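Local atomic coordinates of RNA-binding protein RMD9, mitochondrial (Saccharomyces cerevisiae S288C, PDB entry 7A9X), a protein that binds a dodecameric element in the 3'-UTRs of yeast mitochondrial mRNAs and takes part in the processing or stability of these transcripts. Residues D305-D310 against Y314-Q319; L299-F304 against N324-N329. All coordinates share one frame; numbering follows the deposited sequence.

Contact 1 (D305-D310 against Y314-Q319); sequences DKIIND and YKIILQ. With nucleotides of chain B.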
loop_
_atom_site.group_PDB
_atom_site.type_symbol
_atom_site.label_atom_id
_atom_site.label_comp_id
_atom_site.label_asym_id
_atom_site.label_seq_id
_atom_site.Cartn_x
_atom_site.Cartn_y
_atom_site.Cartn_z
ATOM N N ASP A 305 -9.034 21.772 1.738
ATOM C CA ASP A 305 -9.180 22.861 0.779
ATOM C C ASP A 305 -7.914 23.701 0.690
ATOM O O ASP A 305 -7.617 24.261 -0.371
ATOM C CB ASP A 305 -10.372 23.743 1.155
ATOM C CG ASP A 305 -11.687 22.984 1.146
ATOM O OD1 ASP A 305 -11.832 22.047 0.333
ATOM O OD2 ASP A 305 -12.577 23.328 1.953
ATOM N N LYS A 306 -7.160 23.803 1.788
ATOM C CA LYS A 306 -5.910 24.553 1.765
ATOM C C LYS A 306 -4.898 23.950 0.799
ATOM O O LYS A 306 -4.054 24.678 0.267
ATOM C CB LYS A 306 -5.325 24.636 3.177
ATOM C CG LYS A 306 -6.155 25.489 4.123
ATOM C CD LYS A 306 -5.526 25.604 5.501
ATOM C CE LYS A 306 -6.306 26.583 6.368
ATOM N NZ LYS A 306 -5.681 26.778 7.703
ATOM N N ILE A 307 -4.970 22.641 0.554
ATOM C CA ILE A 307 -4.137 22.034 -0.477
ATOM C C ILE A 307 -4.744 22.259 -1.856
ATOM O O ILE A 307 -4.034 22.591 -2.812
ATOM C CB ILE A 307 -3.935 20.536 -0.186
ATOM C CG1 ILE A 307 -3.296 20.343 1.190
ATOM C CG2 ILE A 307 -3.082 19.892 -1.268
ATOM C CD1 ILE A 307 -3.000 18.898 1.521
ATOM N N ILE A 308 -6.064 22.088 -1.977
ATOM C CA ILE A 308 -6.730 22.240 -3.269
ATOM C C ILE A 308 -6.586 23.667 -3.783
ATOM O O ILE A 308 -6.302 23.891 -4.966
ATOM C CB ILE A 308 -8.209 21.825 -3.158
ATOM C CG1 ILE A 308 -8.330 20.365 -2.705
ATOM C CG2 ILE A 308 -8.932 22.049 -4.479
ATOM C CD1 ILE A 308 -7.762 19.354 -3.683
ATOM N N ASN A 309 -6.775 24.651 -2.907
ATOM C CA ASN A 309 -6.689 26.055 -3.289
ATOM C C ASN A 309 -5.268 26.603 -3.251
ATOM O O ASN A 309 -5.075 27.793 -3.524
ATOM C CB ASN A 309 -7.588 26.905 -2.387
ATOM C CG ASN A 309 -9.048 26.504 -2.475
ATOM O OD1 ASN A 309 -9.499 25.989 -3.498
ATOM N ND2 ASN A 309 -9.794 26.739 -1.402
ATOM N N ASP A 310 -4.277 25.774 -2.913
ATOM C CA ASP A 310 -2.869 26.176 -2.909
ATOM C C ASP A 310 -2.644 27.377 -1.987
ATOM O O ASP A 310 -1.970 28.348 -2.339
ATOM C CB ASP A 310 -2.385 26.469 -4.332
ATOM C CG ASP A 310 -0.899 26.236 -4.506
ATOM O OD1 ASP A 310 -0.270 25.686 -3.579
ATOM O OD2 ASP A 310 -0.359 26.607 -5.570
ATOM N N TYR A 314 3.986 26.624 1.947
ATOM C CA TYR A 314 4.889 25.511 1.698
ATOM C C TYR A 314 4.258 24.548 0.702
ATOM O O TYR A 314 3.031 24.460 0.592
ATOM C CB TYR A 314 5.226 24.765 2.997
ATOM C CG TYR A 314 4.009 24.405 3.823
ATOM C CD1 TYR A 314 3.304 23.230 3.588
ATOM C CD2 TYR A 314 3.564 25.244 4.835
ATOM C CE1 TYR A 314 2.191 22.903 4.338
ATOM C CE2 TYR A 314 2.453 24.925 5.589
ATOM C CZ TYR A 314 1.771 23.756 5.337
ATOM O OH TYR A 314 0.666 23.441 6.090
ATOM N N LYS A 315 5.110 23.828 -0.022
ATOM C CA LYS A 315 4.634 22.770 -0.899
ATOM C C LYS A 315 4.036 21.639 -0.073
ATOM O O LYS A 315 4.439 21.390 1.066
ATOM C CB LYS A 315 5.771 22.225 -1.761
ATOM C CG LYS A 315 6.520 23.274 -2.554
ATOM C CD LYS A 315 7.932 22.802 -2.830
ATOM C CE LYS A 315 7.949 21.555 -3.698
ATOM N NZ LYS A 315 7.805 21.896 -5.137
ATOM N N ILE A 316 3.060 20.951 -0.656
ATOM C CA ILE A 316 2.438 19.821 0.018
ATOM C C ILE A 316 1.819 18.916 -1.036
ATOM O O ILE A 316 1.184 19.382 -1.986
ATOM C CB ILE A 316 1.402 20.291 1.067
ATOM C CG1 ILE A 316 0.754 19.086 1.752
ATOM C CG2 ILE A 316 0.363 21.205 0.429
ATOM C CD1 ILE A 316 0.189 19.400 3.120
ATOM N N ILE A 317 2.030 17.626 -0.870
ATOM C CA ILE A 317 1.421 16.616 -1.724
ATOM C C ILE A 317 0.050 16.275 -1.163
ATOM O O ILE A 317 -0.175 16.304 0.052
ATOM C CB ILE A 317 2.317 15.364 -1.822
ATOM C CG1 ILE A 317 2.480 14.718 -0.443
ATOM C CG2 ILE A 317 3.676 15.732 -2.397
ATOM C CD1 ILE A 317 3.268 13.424 -0.453
ATOM N N LEU A 318 -0.888 15.970 -2.058
ATOM C CA LEU A 318 -2.190 15.450 -1.649
ATOM C C LEU A 318 -2.049 13.937 -1.527
ATOM O O LEU A 318 -2.452 13.167 -2.402
ATOM C CB LEU A 318 -3.271 15.850 -2.646
ATOM C CG LEU A 318 -4.713 15.606 -2.196
ATOM C CD1 LEU A 318 -5.062 16.493 -1.009
ATOM C CD2 LEU A 318 -5.694 15.818 -3.336
ATOM N N GLN A 319 -1.431 13.516 -0.423
ATOM C CA GLN A 319 -1.114 12.107 -0.207
ATOM C C GLN A 319 -2.389 11.276 -0.223
ATOM O O GLN A 319 -3.300 11.510 0.579
ATOM C CB GLN A 319 -0.374 11.939 1.120
ATOM C CG GLN A 319 0.444 10.663 1.231
ATOM C CD GLN A 319 1.104 10.501 2.594
ATOM O OE1 GLN A 319 2.278 10.143 2.687
ATOM N NE2 GLN A 319 0.346 10.754 3.655
ATOM P P A B 7 4.501 6.492 1.162
ATOM O OP1 A B 7 4.259 6.521 2.626
ATOM O OP2 A B 7 5.345 5.413 0.584
ATOM O "O5'" A B 7 3.100 6.462 0.410
ATOM C "C5'" A B 7 1.874 6.716 1.090
ATOM C "C4'" A B 7 0.707 6.740 0.128
ATOM O "O4'" A B 7 0.663 8.032 -0.535
ATOM C "C3'" A B 7 0.772 5.700 -0.988
ATOM O "O3'" A B 7 -0.553 5.351 -1.385
ATOM C "C2'" A B 7 1.438 6.478 -2.115
ATOM O "O2'" A B 7 1.221 5.955 -3.407
ATOM C "C1'" A B 7 0.810 7.856 -1.935
ATOM N N9 A B 7 1.629 8.956 -2.447
ATOM C C8 A B 7 2.993 9.081 -2.375
ATOM N N7 A B 7 3.448 10.180 -2.925
ATOM C C5 A B 7 2.305 10.818 -3.392
ATOM C C6 A B 7 2.109 12.033 -4.072
ATOM N N6 A B 7 3.098 12.860 -4.419
ATOM N N1 A B 7 0.841 12.377 -4.389
ATOM C C2 A B 7 -0.154 11.551 -4.041
ATOM N N3 A B 7 -0.095 10.386 -3.403
ATOM C C4 A B 7 1.176 10.074 -3.103
ATOM P P A B 6 6.732 11.134 5.015
ATOM O OP1 A B 6 5.464 10.638 5.608
ATOM O OP2 A B 6 8.028 10.686 5.584
ATOM O "O5'" A B 6 6.765 10.778 3.464
ATOM C "C5'" A B 6 5.668 11.071 2.603
ATOM C "C4'" A B 6 5.671 10.173 1.388
ATOM O "O4'" A B 6 6.797 10.530 0.538
ATOM C "C3'" A B 6 5.830 8.688 1.700
ATOM O "O3'" A B 6 5.128 7.910 0.736
ATOM C "C2'" A B 6 7.332 8.472 1.540
ATOM O "O2'" A B 6 7.725 7.144 1.267
ATOM C "C1'" A B 6 7.658 9.414 0.386
ATOM N N9 A B 6 9.040 9.884 0.425
ATOM C C8 A B 6 9.596 10.723 1.358
ATOM N N7 A B 6 10.866 10.959 1.155
ATOM C C5 A B 6 11.164 10.219 0.022
ATOM C C6 A B 6 12.353 10.049 -0.700
ATOM N N6 A B 6 13.502 10.639 -0.366
ATOM N N1 A B 6 12.318 9.244 -1.784
ATOM C C2 A B 6 11.162 8.656 -2.114
ATOM N N3 A B 6 9.977 8.738 -1.513
ATOM C C4 A B 6 10.049 9.548 -0.441
#

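Contact 2 (L299-F304 against N324-N329); sequences LAESFF and NSFLQN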
loop_
_atom_site.group_PDB
_atom_site.type_symbol
_atom_site.label_atom_id
_atom_site.label_comp_id
_atom_site.label_asym_id
_atom_site.label_seq_id
_atom_site.Cartn_x
_atom_site.Cartn_y
_atom_site.Cartn_z
ATOM N N LEU A 299 -12.958 20.601 10.325
ATOM C CA LEU A 299 -11.555 20.998 10.382
ATOM C C LEU A 299 -10.726 20.239 9.354
ATOM O O LEU A 299 -9.792 20.796 8.764
ATOM C CB LEU A 299 -11.006 20.770 11.789
ATOM C CG LEU A 299 -9.525 21.063 12.024
ATOM C CD1 LEU A 299 -9.206 22.512 11.705
ATOM C CD2 LEU A 299 -9.154 20.738 13.456
ATOM N N ALA A 300 -11.054 18.967 9.126
ATOM C CA ALA A 300 -10.317 18.182 8.144
ATOM C C ALA A 300 -10.524 18.726 6.735
ATOM O O ALA A 300 -9.575 18.794 5.944
ATOM C CB ALA A 300 -10.742 16.717 8.226
ATOM N N GLU A 301 -11.756 19.126 6.406
ATOM C CA GLU A 301 -12.027 19.620 5.060
ATOM C C GLU A 301 -11.394 20.985 4.819
ATOM O O GLU A 301 -10.985 21.282 3.690
ATOM C CB GLU A 301 -13.534 19.678 4.803
ATOM C CG GLU A 301 -13.900 20.235 3.435
ATOM C CD GLU A 301 -15.213 19.693 2.916
ATOM O OE1 GLU A 301 -15.760 18.756 3.532
ATOM O OE2 GLU A 301 -15.697 20.206 1.887
ATOM N N SER A 302 -11.305 21.827 5.852
ATOM C CA SER A 302 -10.654 23.122 5.681
ATOM C C SER A 302 -9.192 22.942 5.294
ATOM O O SER A 302 -8.702 23.580 4.355
ATOM C CB SER A 302 -10.791 23.955 6.955
ATOM O OG SER A 302 -10.268 23.271 8.077
ATOM N N PHE A 303 -8.482 22.054 5.996
ATOM C CA PHE A 303 -7.102 21.762 5.629
ATOM C C PHE A 303 -7.014 21.086 4.267
ATOM O O PHE A 303 -6.028 21.278 3.545
ATOM C CB PHE A 303 -6.446 20.893 6.700
ATOM C CG PHE A 303 -5.841 21.681 7.825
ATOM C CD1 PHE A 303 -6.626 22.137 8.873
ATOM C CD2 PHE A 303 -4.487 21.973 7.830
ATOM C CE1 PHE A 303 -6.071 22.867 9.906
ATOM C CE2 PHE A 303 -3.925 22.702 8.859
ATOM C CZ PHE A 303 -4.717 23.150 9.900
ATOM N N PHE A 304 -8.028 20.298 3.901
ATOM C CA PHE A 304 -8.053 19.696 2.572
ATOM C C PHE A 304 -8.197 20.761 1.492
ATOM O O PHE A 304 -7.557 20.674 0.438
ATOM C CB PHE A 304 -9.188 18.674 2.484
ATOM C CG PHE A 304 -9.403 18.118 1.104
ATOM C CD1 PHE A 304 -8.639 17.057 0.643
ATOM C CD2 PHE A 304 -10.381 18.647 0.272
ATOM C CE1 PHE A 304 -8.839 16.542 -0.624
ATOM C CE2 PHE A 304 -10.585 18.137 -0.995
ATOM C CZ PHE A 304 -9.813 17.081 -1.444
ATOM N N ASN A 324 -7.755 8.989 1.270
ATOM C CA ASN A 324 -8.570 7.797 1.498
ATOM C C ASN A 324 -9.110 7.757 2.920
ATOM O O ASN A 324 -10.287 7.445 3.138
ATOM C CB ASN A 324 -7.756 6.534 1.209
ATOM C CG ASN A 324 -7.393 6.391 -0.253
ATOM O OD1 ASN A 324 -8.067 6.933 -1.131
ATOM N ND2 ASN A 324 -6.325 5.649 -0.525
ATOM N N SER A 325 -8.260 8.059 3.905
ATOM C CA SER A 325 -8.711 8.077 5.292
ATOM C C SER A 325 -9.769 9.151 5.512
ATOM O O SER A 325 -10.730 8.939 6.261
ATOM C CB SER A 325 -7.520 8.295 6.225
ATOM O OG SER A 325 -7.948 8.468 7.565
ATOM N N PHE A 326 -9.607 10.308 4.867
ATOM C CA PHE A 326 -10.597 11.375 4.978
ATOM C C PHE A 326 -11.929 10.957 4.366
ATOM O O PHE A 326 -12.991 11.195 4.954
ATOM C CB PHE A 326 -10.051 12.640 4.313
ATOM C CG PHE A 326 -10.985 13.814 4.356
ATOM C CD1 PHE A 326 -11.635 14.165 5.530
ATOM C CD2 PHE A 326 -11.185 14.591 3.226
ATOM C CE1 PHE A 326 -12.487 15.256 5.567
ATOM C CE2 PHE A 326 -12.033 15.684 3.257
ATOM C CZ PHE A 326 -12.684 16.017 4.431
ATOM N N LEU A 327 -11.892 10.323 3.190
ATOM C CA LEU A 327 -13.116 9.827 2.570
ATOM C C LEU A 327 -13.799 8.785 3.446
ATOM O O LEU A 327 -15.029 8.769 3.562
ATOM C CB LEU A 327 -12.804 9.236 1.196
ATOM C CG LEU A 327 -12.394 10.204 0.089
ATOM C CD1 LEU A 327 -11.930 9.431 -1.133
ATOM C CD2 LEU A 327 -13.556 11.119 -0.261
ATOM N N GLN A 328 -13.016 7.903 4.068
ATOM C CA GLN A 328 -13.600 6.852 4.893
ATOM C C GLN A 328 -14.222 7.424 6.161
ATOM O O GLN A 328 -15.267 6.943 6.615
ATOM C CB GLN A 328 -12.540 5.802 5.226
ATOM C CG GLN A 328 -12.143 4.947 4.030
ATOM C CD GLN A 328 -10.939 4.066 4.303
ATOM O OE1 GLN A 328 -10.232 4.247 5.295
ATOM N NE2 GLN A 328 -10.699 3.105 3.419
ATOM N N ASN A 329 -13.600 8.456 6.740
ATOM C CA ASN A 329 -14.154 9.077 7.939
ATOM C C ASN A 329 -15.469 9.786 7.639
ATOM O O ASN A 329 -16.391 9.768 8.464
ATOM C CB ASN A 329 -13.144 10.052 8.540
ATOM C CG ASN A 329 -11.962 9.348 9.164
ATOM O OD1 ASN A 329 -12.053 8.182 9.548
ATOM N ND2 ASN A 329 -10.843 10.055 9.276
#

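Contact 1 (D305-D310 against Y314-Q319)
Ile-307 pushes from the last turn of helix 297-308 into a hollow between Ile-316 and Leu-318, alternate residues of the extended segment that leads to the next helix. Its CD1 methyl lies 3.6 Å from Ile-316 CD1, and the two side chains cross at about a right angle. The other branch is used as well: CG2 of Ile-307, anti to the backbone N, lies 3.9 Å from Leu-318 CD1, while CG1, on the side of the backbone N, carries CD1 toward Ile-316. One side chain thus fills the hollow, with a methyl against each neighbour. Ile-316 answers with both branches, its CG2 sitting 3.8 Å from Ile-307 CG1. Leu-318 is a forked bump: one methyl meets Ile-307, and the other, CD2, comes within 4.1 Å of Ile-308 CD1. Cutting Ile-307 back to an alanine removes both branches, which is likely to open a gap between Ile-316 and Leu-318 and leave both short of their main partner in the helix. His-287 and Ile-291 of helix 281-292 and Phe-350 of helix 337-351 also touch Ile-307. Asp-310, with positive phi (58°), ends the helix in a Schellman motif, and Gln-319 is the N-cap of helix 320-334. The RNA meets residues that do not face the helix: Ile-317, pointing away from it, sets its CG2 3.6 Å from N6 of nucleotide A7 of chain B, and Gln-319 CG approaches the sugar of that nucleotide while its OE1 reaches the ribose of A6 of chain B. Between helix end and linker the side-chain contacts are all aliphatic, so shape rather than directed bonds seats the linker on the inferred repeat PPR4, its other side turned to the base of A7 and the sugars of both nucleotides.

Contact 2 (L299-F304 against N324-N329)
Phe-326 of helix 320-334 reaches across to helix 297-308 and rests against Ala-300, Glu-301 and Phe-304, whose side chains line about one turn of that helix. The tight part is at the small residue: CE1 of the Phe-326 ring lies 3.5 Å from Ala-300 CB. Next to it, CZ of Phe-326 presses on the backbone at Glu-301, 3.7 Å from its CA. With CG anti to the backbone N (chi1 180°), the phenyl group extends far enough to bridge two helix axes 11.4 Å apart. The fit is slacker toward Phe-304, where CE2 of Phe-326 is 4.2 Å from Phe-304 CG; the ring centroids stand 5.7 Å apart with planes at 37°, an oblique pair. Glu-301 marks the more open margin: it contributes CA and CB, while its partly exposed chain runs on to a hydrogen bond between OE1 and His-339 NE2. Ile-343 of helix 337-351 touches Glu-301, Phe-304 and Phe-326, and Ile-291 of helix 281-292 touches Phe-326, so three other helices meet the ring. The two segments run roughly antiparallel, 145° between their directions, and join residues placed in the inferred repeats PPR4 and PPR5. This is the repeat-to-repeat packing from which a pentatricopeptide solenoid is built, with helices 281-292 and 337-351 on its flanks.

Both contacts use helix 297-308, contact 2 its middle and contact 1 its end, and their centres lie 13 Å apart. Along the chain contact 1 is nested inside the loop closed by contact 2: the linker that lies on the helix end in 314-319 leads straight into the helix carrying 324-329. They join directly, Leu-318 CD1 packing 3.8 Å from Phe-304 CE1, which links the apolar side chains of the two contacts. The RNA lies on the linker's side. In contact 1 Leu-318 O is 3.3 Å from C2 of A7 of chain B, whereas the nearest atom of contact 2 is about 5 Å from the nucleic acid, consistent with a place one layer back from the RNA.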